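Long-range contacts in AP endonuclease, family 2 (Brucella melitensis biovar Abortus, PDB 3NGF), which probably isomerises hydroxypyruvate as a manganese-binding TIM-barrel enzyme of the hyi family, and may have endonuclease activity: residues A[66-71]-A[111-116]; A[148-153]-A[183-188]; A[161-166]-A[190-195]; A[208-213]-A[242-247]. All blocks are in the same frame, centred on the assembly; numbering follows the deposited sequence.

Contact 1. Residues A[66-71]-A[111-116]; sequences LFNMPP and HAMSGI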
loop_
_atom_site.group_PDB
_atom_site.type_symbol
_atom_site.label_atom_id
_atom_site.label_comp_id
_atom_site.label_asym_id
_atom_site.label_seq_id
_atom_site.Cartn_x
_atom_site.Cartn_y
_atom_site.Cartn_z
ATOM N N LEU A 66 0.173 6.916 -2.146
ATOM C CA LEU A 66 -0.504 5.637 -2.411
ATOM C C LEU A 66 -1.954 5.719 -1.973
ATOM O O LEU A 66 -2.272 6.379 -0.983
ATOM C CB LEU A 66 0.195 4.497 -1.635
ATOM C CG LEU A 66 -0.476 3.103 -1.740
ATOM C CD1 LEU A 66 -0.062 2.465 -3.022
ATOM C CD2 LEU A 66 -0.135 2.212 -0.535
ATOM N N PHE A 67 -2.836 5.048 -2.707
ATOM C CA PHE A 67 -4.123 4.611 -2.172
ATOM C C PHE A 67 -4.622 3.394 -2.959
ATOM O O PHE A 67 -3.953 2.920 -3.899
ATOM C CB PHE A 67 -5.168 5.735 -2.083
ATOM C CG PHE A 67 -5.507 6.381 -3.410
ATOM C CD1 PHE A 67 -6.572 5.886 -4.178
ATOM C CD2 PHE A 67 -4.756 7.447 -3.890
ATOM C CE1 PHE A 67 -6.907 6.476 -5.415
ATOM C CE2 PHE A 67 -5.070 8.050 -5.082
ATOM C CZ PHE A 67 -6.142 7.570 -5.853
ATOM N N ASN A 68 -5.718 2.817 -2.495
ATOM C CA ASN A 68 -6.232 1.582 -3.101
ATOM C C ASN A 68 -7.336 1.859 -4.088
ATOM O O ASN A 68 -8.126 2.795 -3.923
ATOM C CB ASN A 68 -6.798 0.641 -2.043
ATOM C CG ASN A 68 -5.790 0.189 -1.036
ATOM O OD1 ASN A 68 -4.629 0.563 -1.082
ATOM N ND2 ASN A 68 -6.247 -0.646 -0.082
ATOM N N MET A 69 -7.442 0.995 -5.092
ATOM C CA MET A 69 -8.619 0.982 -5.949
ATOM C C MET A 69 -9.864 0.535 -5.142
ATOM O O MET A 69 -9.728 -0.080 -4.079
ATOM C CB MET A 69 -8.375 0.055 -7.142
ATOM C CG MET A 69 -7.148 0.424 -7.970
ATOM S SD MET A 69 -7.078 -0.534 -9.470
ATOM C CE MET A 69 -5.751 0.295 -10.369
ATOM N N PRO A 70 -11.076 0.831 -5.640
ATOM C CA PRO A 70 -12.282 0.426 -4.896
ATOM C C PRO A 70 -12.249 -1.086 -4.589
ATOM O O PRO A 70 -11.866 -1.889 -5.458
ATOM C CB PRO A 70 -13.418 0.788 -5.848
ATOM C CG PRO A 70 -12.880 1.891 -6.685
ATOM C CD PRO A 70 -11.404 1.644 -6.824
ATOM N N PRO A 71 -12.626 -1.477 -3.371
ATOM C CA PRO A 71 -12.494 -2.876 -2.938
ATOM C C PRO A 71 -13.725 -3.777 -3.139
ATOM O O PRO A 71 -13.663 -4.975 -2.837
ATOM C CB PRO A 71 -12.257 -2.706 -1.455
ATOM C CG PRO A 71 -13.119 -1.578 -1.105
ATOM C CD PRO A 71 -13.052 -0.621 -2.255
ATOM N N HIS A 111 -2.741 0.631 -5.335
ATOM C CA HIS A 111 -2.834 -0.769 -4.950
ATOM C C HIS A 111 -4.178 -1.361 -5.410
ATOM O O HIS A 111 -5.248 -0.880 -5.013
ATOM C CB HIS A 111 -2.648 -0.887 -3.431
ATOM C CG HIS A 111 -2.959 -2.230 -2.851
ATOM N ND1 HIS A 111 -3.340 -2.387 -1.534
ATOM C CD2 HIS A 111 -2.941 -3.471 -3.387
ATOM C CE1 HIS A 111 -3.524 -3.670 -1.283
ATOM N NE2 HIS A 111 -3.292 -4.350 -2.387
ATOM N N ALA A 112 -4.120 -2.378 -6.260
ATOM C CA ALA A 112 -5.317 -3.123 -6.665
ATOM C C ALA A 112 -5.457 -4.375 -5.806
ATOM O O ALA A 112 -4.652 -5.300 -5.933
ATOM C CB ALA A 112 -5.220 -3.494 -8.135
ATOM N N MET A 113 -6.475 -4.402 -4.954
ATOM C CA MET A 113 -6.735 -5.537 -4.070
ATOM C C MET A 113 -7.298 -6.737 -4.851
ATOM O O MET A 113 -8.010 -6.577 -5.854
ATOM C CB MET A 113 -7.690 -5.122 -2.947
ATOM C CG MET A 113 -7.132 -3.991 -2.043
ATOM S SD MET A 113 -8.125 -3.847 -0.553
ATOM C CE MET A 113 -7.618 -5.274 0.376
ATOM N N SER A 114 -6.980 -7.934 -4.379
ATOM C CA SER A 114 -7.261 -9.162 -5.127
ATOM C C SER A 114 -8.517 -9.924 -4.702
ATOM O O SER A 114 -9.124 -10.623 -5.520
ATOM C CB SER A 114 -6.048 -10.113 -5.102
ATOM O OG SER A 114 -5.034 -9.685 -6.001
ATOM N N GLY A 115 -8.877 -9.841 -3.423
ATOM C CA GLY A 115 -10.075 -10.502 -2.915
ATOM C C GLY A 115 -9.735 -11.714 -2.072
ATOM O O GLY A 115 -8.605 -12.220 -2.104
ATOM N N ILE A 116 -10.738 -12.166 -1.324
ATOM C CA ILE A 116 -10.725 -13.456 -0.644
ATOM C C ILE A 116 -11.095 -14.523 -1.687
ATOM O O ILE A 116 -12.242 -14.533 -2.187
ATOM C CB ILE A 116 -11.763 -13.494 0.513
ATOM C CG1 ILE A 116 -11.533 -12.363 1.520
ATOM C CG2 ILE A 116 -11.781 -14.862 1.213
ATOM C CD1 ILE A 116 -10.165 -12.349 2.121
HETATM O O HOH W 1 -8.795 -2.747 -4.708
HETATM O O HOH W 2 -10.149 -4.715 -6.282
#
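Asn68 and His111 pair in parallel, and the backbone of His111 serves both sides of Asn68: its N gives a hydrogen bond to Phe67 O at 3.0 Å, and its O takes one from Met69 N at 2.9 Å. The two side chains leave the sheet on the same face and run alongside each other. With CG of Asn68 placed beside its own backbone N (chi1 -62°), OD1 comes to the edge of the imidazole and receives a weak, bent hydrogen bond from His111 ND1 at 3.3 Å; amide and ring stand nearly perpendicular, 82° apart. The other end of the amide, ND2, lies 3.7 Å from Met113 SD, while Met113 CG rests over the rim of one face of the ring. These are the third and fourth strands of the TIM barrel at their C-terminal ends, and His111 also touches the metal ligand Glu150. On the outer side the extended chain of Met69 carries SD to 3.7 Å from Ala112 CB, among residues of helices 88-104 and 122-140. Past the paired residues the two chains part, and water takes over: one molecule lies 2.9 Å from Met69 O and accepts from Met113 N.

Contact 2. Residues A[148-153]-A[183-188]; sequences LVEPLN and QLDLYH. With MN (manganese (II) ion), chain C.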
loop_
_atom_site.group_PDB
_atom_site.type_symbol
_atom_site.label_atom_id
_atom_site.label_comp_id
_atom_site.label_asym_id
_atom_site.label_seq_id
_atom_site.Cartn_x
_atom_site.Cartn_y
_atom_site.Cartn_z
ATOM N N LEU A 148 0.005 -1.836 -7.999
ATOM C CA LEU A 148 0.692 -2.784 -7.141
ATOM C C LEU A 148 -0.186 -3.896 -6.642
ATOM O O LEU A 148 -1.395 -3.724 -6.426
ATOM C CB LEU A 148 1.285 -2.079 -5.914
ATOM C CG LEU A 148 2.237 -0.918 -6.156
ATOM C CD1 LEU A 148 2.741 -0.354 -4.800
ATOM C CD2 LEU A 148 3.383 -1.312 -7.101
ATOM N N VAL A 149 0.471 -5.032 -6.403
ATOM C CA VAL A 149 -0.107 -6.161 -5.678
ATOM C C VAL A 149 0.571 -6.200 -4.319
ATOM O O VAL A 149 1.808 -6.106 -4.236
ATOM C CB VAL A 149 0.100 -7.517 -6.441
ATOM C CG1 VAL A 149 1.579 -7.741 -6.898
ATOM C CG2 VAL A 149 -0.409 -8.738 -5.588
ATOM N N GLU A 150 -0.230 -6.339 -3.260
ATOM C CA GLU A 150 0.290 -6.385 -1.880
ATOM C C GLU A 150 0.005 -7.719 -1.209
ATOM O O GLU A 150 -1.142 -7.984 -0.837
ATOM C CB GLU A 150 -0.333 -5.317 -0.999
ATOM C CG GLU A 150 0.391 -5.182 0.354
ATOM C CD GLU A 150 -0.329 -4.341 1.403
ATOM O OE1 GLU A 150 -1.450 -3.842 1.207
ATOM O OE2 GLU A 150 0.282 -4.178 2.465
ATOM N N PRO A 151 1.041 -8.543 -1.028
ATOM C CA PRO A 151 0.845 -9.742 -0.181
ATOM C C PRO A 151 0.445 -9.342 1.236
ATOM O O PRO A 151 1.042 -8.434 1.818
ATOM C CB PRO A 151 2.227 -10.410 -0.200
ATOM C CG PRO A 151 2.865 -9.909 -1.454
ATOM C CD PRO A 151 2.381 -8.510 -1.624
ATOM N N LEU A 152 -0.550 -10.037 1.782
ATOM C CA LEU A 152 -1.011 -9.801 3.140
ATOM C C LEU A 152 -0.526 -10.965 4.029
ATOM O O LEU A 152 0.533 -11.560 3.744
ATOM C CB LEU A 152 -2.511 -9.553 3.141
ATOM C CG LEU A 152 -2.958 -8.376 2.240
ATOM C CD1 LEU A 152 -4.462 -8.165 2.342
ATOM C CD2 LEU A 152 -2.190 -7.060 2.566
ATOM N N ASN A 153 -1.183 -11.226 5.144
ATOM C CA ASN A 153 -0.854 -12.405 5.933
ATOM C C ASN A 153 -2.144 -13.115 6.320
ATOM O O ASN A 153 -3.215 -12.502 6.331
ATOM C CB ASN A 153 0.007 -12.022 7.143
ATOM C CG ASN A 153 -0.799 -11.428 8.277
ATOM O OD1 ASN A 153 -1.499 -12.150 9.014
ATOM N ND2 ASN A 153 -0.687 -10.111 8.458
ATOM N N GLN A 183 3.921 -4.304 -3.638
ATOM C CA GLN A 183 3.890 -3.449 -2.465
ATOM C C GLN A 183 4.392 -4.306 -1.290
ATOM O O GLN A 183 3.724 -5.253 -0.878
ATOM C CB GLN A 183 2.464 -2.969 -2.231
ATOM C CG GLN A 183 2.254 -2.057 -1.015
ATOM C CD GLN A 183 0.882 -1.442 -1.002
ATOM O OE1 GLN A 183 0.315 -1.141 -2.044
ATOM N NE2 GLN A 183 0.339 -1.222 0.189
ATOM N N LEU A 184 5.585 -3.989 -0.803
ATOM C CA LEU A 184 6.274 -4.774 0.236
ATOM C C LEU A 184 5.992 -4.180 1.624
ATOM O O LEU A 184 6.647 -3.210 2.046
ATOM C CB LEU A 184 7.777 -4.757 -0.067
ATOM C CG LEU A 184 8.745 -5.424 0.910
ATOM C CD1 LEU A 184 8.321 -6.862 1.197
ATOM C CD2 LEU A 184 10.212 -5.342 0.413
ATOM N N ASP A 185 4.986 -4.724 2.298
ATOM C CA ASP A 185 4.659 -4.363 3.683
ATOM C C ASP A 185 5.449 -5.335 4.582
ATOM O O ASP A 185 5.227 -6.580 4.569
ATOM C CB ASP A 185 3.138 -4.433 3.862
ATOM C CG ASP A 185 2.659 -4.057 5.260
ATOM O OD1 ASP A 185 3.385 -4.312 6.219
ATOM O OD2 ASP A 185 1.521 -3.548 5.422
ATOM N N LEU A 186 6.420 -4.781 5.304
ATOM C CA LEU A 186 7.389 -5.628 6.010
ATOM C C LEU A 186 6.750 -6.321 7.202
ATOM O O LEU A 186 7.230 -7.365 7.694
ATOM C CB LEU A 186 8.623 -4.809 6.411
ATOM C CG LEU A 186 9.494 -4.377 5.239
ATOM C CD1 LEU A 186 10.548 -3.384 5.707
ATOM C CD2 LEU A 186 10.141 -5.600 4.538
ATOM N N TYR A 187 5.661 -5.744 7.687
ATOM C CA TYR A 187 4.854 -6.399 8.720
ATOM C C TYR A 187 4.316 -7.751 8.166
ATOM O O TYR A 187 4.470 -8.820 8.799
ATOM C CB TYR A 187 3.719 -5.441 9.162
ATOM C CG TYR A 187 2.650 -6.064 10.023
ATOM C CD1 TYR A 187 2.811 -6.190 11.393
ATOM C CD2 TYR A 187 1.461 -6.511 9.464
ATOM C CE1 TYR A 187 1.824 -6.791 12.192
ATOM C CE2 TYR A 187 0.468 -7.076 10.244
ATOM C CZ TYR A 187 0.657 -7.239 11.592
ATOM O OH TYR A 187 -0.352 -7.814 12.338
ATOM N N HIS A 188 3.706 -7.702 6.990
ATOM C CA HIS A 188 3.186 -8.927 6.384
ATOM C C HIS A 188 4.323 -9.889 5.986
ATOM O O HIS A 188 4.190 -11.087 6.138
ATOM C CB HIS A 188 2.325 -8.580 5.164
ATOM C CG HIS A 188 1.076 -7.811 5.484
ATOM N ND1 HIS A 188 0.192 -8.187 6.475
ATOM C CD2 HIS A 188 0.520 -6.739 4.875
ATOM C CE1 HIS A 188 -0.838 -7.356 6.474
ATOM N NE2 HIS A 188 -0.646 -6.452 5.529
HETATM MN MN MN C . -0.116 -2.839 4.107
HETATM O O HOH W 3 -1.866 -1.904 2.639
HETATM O O HOH W 4 3.276 -6.941 1.371
HETATM O O HOH W 5 -1.832 -4.018 5.009
#
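Glu150 reaches from just past strand 146-149 to the manganese ion, crossing Gln183 and ending beside Asp185. Its CB lies 3.9 Å from Gln183 CB. With CG anti to the backbone N (chi1 -169°) and the chain extended beyond it, CG passes Gln183 O and the carboxylate stacks on the Gln183 amide, their planes 24° apart. At the tip the two oxygens divide the work. OE2 binds manganese at 2.2 Å, while OE1 faces a metal-bound water. Gln183 NE2 sits near OE1 but at a poor angle for a hydrogen bond; its bond goes to the metal ligand Gln211. Asp185 OD2 also coordinates manganese at 2.2 Å, so two carboxylates, 17° from coplanar, converge on one cation whose charge would offset their repulsion. OD1 of Asp185 weakly caps the following helix at Tyr187 N and His188 N.

His188 belongs to the second shell. Leu152 CA sits over the centre of one ring face, 3.8 Å from the centroid, a CH-pi contact. In the ring plane, Asn153 ND2 donates to ND1 at 2.9 Å, its OD1 taking the backbone N of Arg155, and His188 NE2 lies 2.8 Å from a manganese-bound water. Deeper in the sheet, Gln183 N bonds Val149 O at 2.8 Å, and a water ties Pro151 O and Gln183 O to Asp185 N. Carboxylates gathered at the C-terminal ends of adjacent parallel strands are characteristic of the metal site of xylose isomerase-like TIM barrels; Glu150 is also the predicted proton donor/acceptor.

Contact 3. Residues A[161-166]-A[190-195]; sequences FIVHQL and QIMDGD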
loop_
_atom_site.group_PDB
_atom_site.type_symbol
_atom_site.label_atom_id
_atom_site.label_comp_id
_atom_site.label_asym_id
_atom_site.label_seq_id
_atom_site.Cartn_x
_atom_site.Cartn_y
_atom_site.Cartn_z
ATOM N N PHE A 161 -6.096 -13.881 -1.418
ATOM C CA PHE A 161 -5.473 -14.434 -2.627
ATOM C C PHE A 161 -3.962 -14.586 -2.550
ATOM O O PHE A 161 -3.451 -15.617 -2.946
ATOM C CB PHE A 161 -5.813 -13.549 -3.821
ATOM C CG PHE A 161 -5.132 -13.952 -5.095
ATOM C CD1 PHE A 161 -5.424 -15.180 -5.714
ATOM C CD2 PHE A 161 -4.228 -13.086 -5.696
ATOM C CE1 PHE A 161 -4.793 -15.533 -6.906
ATOM C CE2 PHE A 161 -3.597 -13.426 -6.886
ATOM C CZ PHE A 161 -3.882 -14.647 -7.498
ATOM N N ILE A 162 -3.262 -13.557 -2.063
ATOM C CA ILE A 162 -1.800 -13.515 -2.150
ATOM C C ILE A 162 -1.194 -13.100 -0.805
ATOM O O ILE A 162 -1.517 -12.038 -0.248
ATOM C CB ILE A 162 -1.318 -12.593 -3.328
ATOM C CG1 ILE A 162 0.212 -12.529 -3.415
ATOM C CG2 ILE A 162 -1.917 -11.203 -3.215
ATOM C CD1 ILE A 162 0.855 -13.829 -3.692
ATOM N N VAL A 163 -0.381 -13.996 -0.248
ATOM C CA VAL A 163 0.195 -13.801 1.096
ATOM C C VAL A 163 1.703 -14.110 1.160
ATOM O O VAL A 163 2.283 -14.182 2.264
ATOM C CB VAL A 163 -0.600 -14.631 2.159
ATOM C CG1 VAL A 163 -2.056 -14.182 2.211
ATOM C CG2 VAL A 163 -0.547 -16.127 1.881
ATOM N N HIS A 164 2.353 -14.316 0.005
ATOM C CA HIS A 164 3.806 -14.563 -0.033
ATOM C C HIS A 164 4.496 -13.657 -1.038
ATOM O O HIS A 164 3.998 -13.456 -2.171
ATOM C CB HIS A 164 4.120 -16.032 -0.321
ATOM C CG HIS A 164 3.722 -16.953 0.785
ATOM N ND1 HIS A 164 4.466 -17.078 1.938
ATOM C CD2 HIS A 164 2.672 -17.792 0.918
ATOM C CE1 HIS A 164 3.877 -17.942 2.746
ATOM N NE2 HIS A 164 2.786 -18.391 2.151
ATOM N N GLN A 165 5.636 -13.099 -0.627
ATOM C CA GLN A 165 6.336 -12.079 -1.449
ATOM C C GLN A 165 6.890 -12.567 -2.784
ATOM O O GLN A 165 6.628 -11.949 -3.816
ATOM C CB GLN A 165 7.463 -11.398 -0.647
ATOM C CG GLN A 165 7.024 -10.729 0.624
ATOM C CD GLN A 165 6.091 -9.542 0.388
ATOM O OE1 GLN A 165 6.199 -8.834 -0.628
ATOM N NE2 GLN A 165 5.201 -9.299 1.346
ATOM N N LEU A 166 7.694 -13.629 -2.784
ATOM C CA LEU A 166 8.294 -14.082 -4.039
ATOM C C LEU A 166 7.229 -14.688 -4.970
ATOM O O LEU A 166 7.368 -14.643 -6.200
ATOM C CB LEU A 166 9.443 -15.064 -3.779
ATOM C CG LEU A 166 10.670 -14.503 -3.053
ATOM C CD1 LEU A 166 11.721 -15.601 -2.944
ATOM C CD2 LEU A 166 11.239 -13.309 -3.778
ATOM N N GLN A 190 7.308 -10.201 7.305
ATOM C CA GLN A 190 7.888 -10.858 8.493
ATOM C C GLN A 190 7.021 -11.991 9.069
ATOM O O GLN A 190 7.557 -12.996 9.573
ATOM C CB GLN A 190 8.208 -9.792 9.549
ATOM C CG GLN A 190 8.738 -10.299 10.887
ATOM C CD GLN A 190 9.951 -11.203 10.759
ATOM O OE1 GLN A 190 10.622 -11.253 9.714
ATOM N NE2 GLN A 190 10.245 -11.936 11.837
ATOM N N ILE A 191 5.701 -11.818 9.033
ATOM C CA ILE A 191 4.748 -12.797 9.540
ATOM C C ILE A 191 4.711 -14.045 8.646
ATOM O O ILE A 191 4.679 -15.166 9.161
ATOM C CB ILE A 191 3.329 -12.177 9.745
ATOM C CG1 ILE A 191 3.372 -11.164 10.885
ATOM C CG2 ILE A 191 2.258 -13.221 10.020
ATOM C CD1 ILE A 191 2.158 -10.244 10.957
ATOM N N MET A 192 4.726 -13.847 7.327
ATOM C CA MET A 192 4.556 -14.962 6.375
ATOM C C MET A 192 5.850 -15.607 5.871
ATOM O O MET A 192 5.881 -16.834 5.624
ATOM C CB MET A 192 3.751 -14.476 5.165
ATOM C CG MET A 192 2.339 -14.039 5.498
ATOM S SD MET A 192 1.397 -15.275 6.395
ATOM C CE MET A 192 1.450 -16.686 5.265
ATOM N N ASP A 193 6.907 -14.814 5.709
ATOM C CA ASP A 193 8.107 -15.233 4.971
ATOM C C ASP A 193 9.408 -15.189 5.783
ATOM O O ASP A 193 10.202 -16.137 5.755
ATOM C CB ASP A 193 8.265 -14.371 3.702
ATOM C CG ASP A 193 7.206 -14.675 2.645
ATOM O OD1 ASP A 193 6.856 -15.848 2.495
ATOM O OD2 ASP A 193 6.691 -13.736 1.976
ATOM N N GLY A 194 9.644 -14.084 6.478
ATOM C CA GLY A 194 10.893 -13.860 7.183
ATOM C C GLY A 194 12.077 -13.589 6.265
ATOM O O GLY A 194 11.904 -13.205 5.109
ATOM N N ASP A 195 13.294 -13.744 6.791
ATOM C CA ASP A 195 14.545 -13.562 6.017
ATOM C C ASP A 195 14.535 -12.246 5.240
ATOM O O ASP A 195 14.818 -12.215 4.037
ATOM C CB ASP A 195 14.734 -14.736 5.030
ATOM C CG ASP A 195 16.165 -14.936 4.588
ATOM O OD1 ASP A 195 17.127 -14.501 5.271
ATOM O OD2 ASP A 195 16.349 -15.594 3.542
#
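His164 ND1 gives Asp193 OD1 a short and almost straight hydrogen bond, 2.7 Å long with 176° at the hydrogen. The carboxylate oxygen lies in the imidazole plane and is met on its syn side, somewhat out of the carboxylate plane, ring and carboxylate being turned 42° from each other. The second oxygen is used too: Gln165 N donates to Asp193 OD2 at 2.9 Å, again nearly straight, on the syn side and somewhat out of plane. One aspartate thus grips two successive residues, one by its side chain and the next by its backbone, which should fix the rotation of the carboxylate. Gln165 CG comes up to the same OD2 at 3.3 Å. Such a grip would favour a protonated ND1 on His164, and the positive end of helix 165-175 would probably stabilise the negative charge of Asp193.

Beside this polar pair, Met192 is bent at chi2 and chi3. Its CG packs 3.2 Å from Val163 O, and the bends bring the methyl CE to 3.7 Å from His164 CE1 and 4.0 Å from Val163 CG2.

The contact lies toward the surface of the barrel, where the start of helix 165-175, with His164 as its N-cap residue, meets the end of helix 186-192. Gln165 turns inward from here, touching Leu184 of strand 180-185 and Leu199 of helix 196-202.

Contact 4. Residues A[208-213]-A[242-247]; sequences SHVQIA and GWVGCE. With MN (manganese (II) ion), chain C.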
loop_
_atom_site.group_PDB
_atom_site.type_symbol
_atom_site.label_atom_id
_atom_site.label_comp_id
_atom_site.label_asym_id
_atom_site.label_seq_id
_atom_site.Cartn_x
_atom_site.Cartn_y
_atom_site.Cartn_z
ATOM N N SER A 208 7.749 -1.232 -5.466
ATOM C CA SER A 208 7.650 0.223 -5.699
ATOM C C SER A 208 7.133 0.982 -4.477
ATOM O O SER A 208 7.048 2.213 -4.498
ATOM C CB SER A 208 6.747 0.525 -6.889
ATOM O OG SER A 208 7.320 0.029 -8.077
ATOM N N HIS A 209 6.785 0.246 -3.427
ATOM C CA HIS A 209 6.328 0.851 -2.195
ATOM C C HIS A 209 6.654 -0.127 -1.081
ATOM O O HIS A 209 6.682 -1.344 -1.299
ATOM C CB HIS A 209 4.837 1.171 -2.244
ATOM C CG HIS A 209 4.375 2.062 -1.126
ATOM N ND1 HIS A 209 4.925 3.301 -0.891
ATOM C CD2 HIS A 209 3.447 1.871 -0.156
ATOM C CE1 HIS A 209 4.357 3.835 0.185
ATOM N NE2 HIS A 209 3.451 2.988 0.643
ATOM N N VAL A 210 6.912 0.436 0.084
ATOM C CA VAL A 210 7.242 -0.298 1.289
ATOM C C VAL A 210 6.328 0.269 2.388
ATOM O O VAL A 210 6.016 1.450 2.401
ATOM C CB VAL A 210 8.734 -0.141 1.664
ATOM C CG1 VAL A 210 9.040 -0.811 3.047
ATOM C CG2 VAL A 210 9.635 -0.707 0.564
ATOM N N GLN A 211 5.884 -0.603 3.275
ATOM C CA GLN A 211 5.155 -0.219 4.471
ATOM C C GLN A 211 5.784 -0.887 5.685
ATOM O O GLN A 211 6.448 -1.928 5.556
ATOM C CB GLN A 211 3.685 -0.596 4.368
ATOM C CG GLN A 211 2.906 0.283 3.374
ATOM C CD GLN A 211 1.526 -0.243 3.139
ATOM O OE1 GLN A 211 1.333 -1.443 3.006
ATOM N NE2 GLN A 211 0.544 0.647 3.124
ATOM N N ILE A 212 5.599 -0.250 6.841
ATOM C CA ILE A 212 6.155 -0.705 8.119
ATOM C C ILE A 212 5.170 -0.612 9.292
ATOM O O ILE A 212 4.271 0.242 9.334
ATOM C CB ILE A 212 7.466 0.051 8.498
ATOM C CG1 ILE A 212 7.205 1.534 8.800
ATOM C CG2 ILE A 212 8.534 -0.138 7.398
ATOM C CD1 ILE A 212 8.439 2.302 9.348
ATOM N N ALA A 213 5.359 -1.521 10.255
ATOM C CA ALA A 213 4.629 -1.538 11.506
ATOM C C ALA A 213 5.337 -2.562 12.392
ATOM O O ALA A 213 5.959 -3.520 11.879
ATOM C CB ALA A 213 3.124 -1.929 11.305
ATOM N N GLY A 242 11.763 5.088 -3.204
ATOM C CA GLY A 242 10.324 5.340 -3.080
ATOM C C GLY A 242 10.025 5.853 -1.679
ATOM O O GLY A 242 10.902 6.404 -1.022
ATOM N N TRP A 243 8.792 5.666 -1.217
ATOM C CA TRP A 243 8.371 6.112 0.101
ATOM C C TRP A 243 8.199 4.905 1.009
ATOM O O TRP A 243 8.018 3.787 0.531
ATOM C CB TRP A 243 7.032 6.843 0.026
ATOM C CG TRP A 243 7.060 8.178 -0.665
ATOM C CD1 TRP A 243 7.029 8.402 -1.992
ATOM C CD2 TRP A 243 7.111 9.456 -0.043
ATOM N NE1 TRP A 243 7.049 9.750 -2.256
ATOM C CE2 TRP A 243 7.101 10.425 -1.070
ATOM C CE3 TRP A 243 7.149 9.885 1.286
ATOM C CZ2 TRP A 243 7.161 11.792 -0.811
ATOM C CZ3 TRP A 243 7.205 11.267 1.543
ATOM C CH2 TRP A 243 7.187 12.187 0.507
ATOM N N VAL A 244 8.213 5.152 2.302
ATOM C CA VAL A 244 7.940 4.135 3.305
ATOM C C VAL A 244 6.660 4.511 4.043
ATOM O O VAL A 244 6.633 5.515 4.779
ATOM C CB VAL A 244 9.124 3.975 4.295
ATOM C CG1 VAL A 244 8.815 2.901 5.334
ATOM C CG2 VAL A 244 10.395 3.621 3.542
ATOM N N GLY A 245 5.588 3.755 3.811
ATOM C CA GLY A 245 4.285 4.044 4.423
ATOM C C GLY A 245 4.198 3.566 5.863
ATOM O O GLY A 245 4.565 2.433 6.157
ATOM N N CYS A 246 3.721 4.435 6.749
ATOM C CA CYS A 246 3.550 4.107 8.177
ATOM C C CYS A 246 2.128 3.586 8.485
ATOM O O CYS A 246 1.282 4.271 9.086
ATOM C CB CYS A 246 3.885 5.329 9.032
ATOM S SG CYS A 246 5.600 5.888 8.824
ATOM N N GLU A 247 1.891 2.339 8.108
ATOM C CA GLU A 247 0.611 1.703 8.265
ATOM C C GLU A 247 0.638 0.907 9.570
ATOM O O GLU A 247 0.696 -0.352 9.573
ATOM C CB GLU A 247 0.330 0.766 7.102
ATOM C CG GLU A 247 -1.096 0.308 7.103
ATOM C CD GLU A 247 -1.389 -0.693 6.023
ATOM O OE1 GLU A 247 -0.446 -1.292 5.459
ATOM O OE2 GLU A 247 -2.583 -0.884 5.763
HETATM MN MN MN C . -0.116 -2.839 4.107
HETATM O O HOH W 6 6.539 4.413 -2.836
HETATM O O HOH W 3 -1.866 -1.904 2.639
HETATM O O HOH W 5 -1.832 -4.018 5.009
#
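Trp243 begins the side-chain packing with 208-213, its CB against the ring of His209. A water bridges Ser208 O and Trp243 N, donating to the first and accepting from the second at 3.0 Å, and also lies in the plane of the His209 ring, 2.8 Å from ND1; NE2 of that ring bonds Glu41. Val244, paired in parallel with Val210, turns its side chain to the outer face of the sheet, where CG1 meets Ile212 CG2 at 3.7 Å close to helix 228-237. Gly245 follows opposite Gln211. Its N donates to Val210 O at 2.7 Å and its O accepts from Ile212 N at 3.0 Å, nearly along the C=O axis. The His209 ring and Gln211 CG lie close over this glycine, which has no side chain to put between them. Cys246 turns back to the face of Val244. Last comes Glu247, whose CG stands anti to the backbone N (chi1 -169°); from there the extended chain carries OE1 to the manganese ion at 2.1 Å.

Gln211 OE1 binds the same ion at 2.3 Å, its amide 41° from the Glu247 carboxylate and its NE2 held by Glu41. The two oxygens are 3.0 Å apart, a closeness that the shared cation explains. With Glu150 and Asp185 they make a site of three carboxylates and one amide, whose negative charge would suit a divalent metal; Glu247, itself a ligand, is also a predicted proton donor/acceptor.

Contacts 1, 2 and 4 are buried and belong to the barrel sheet, each joining neighbouring strands, while contact 3 lies at the surface between helix ends. Contacts 2 and 4 share the manganese ion, each supplying two of its four protein ligands, and they adjoin through strands 180-185 and 207-212. Contact 1 supplies no ligand; it borders the site, with His111 packed on Glu150 and Leu66 on His209 and Gln211. Contact 3 shares helix 186-192 with contact 2, and a probable hydrogen bond from Leu152 N to Ile162 O joins them. Carboxylates bind metal in contacts 2 and 4, whereas in contact 3 Asp193 accepts hydrogen bonds from a histidine and a backbone N-H.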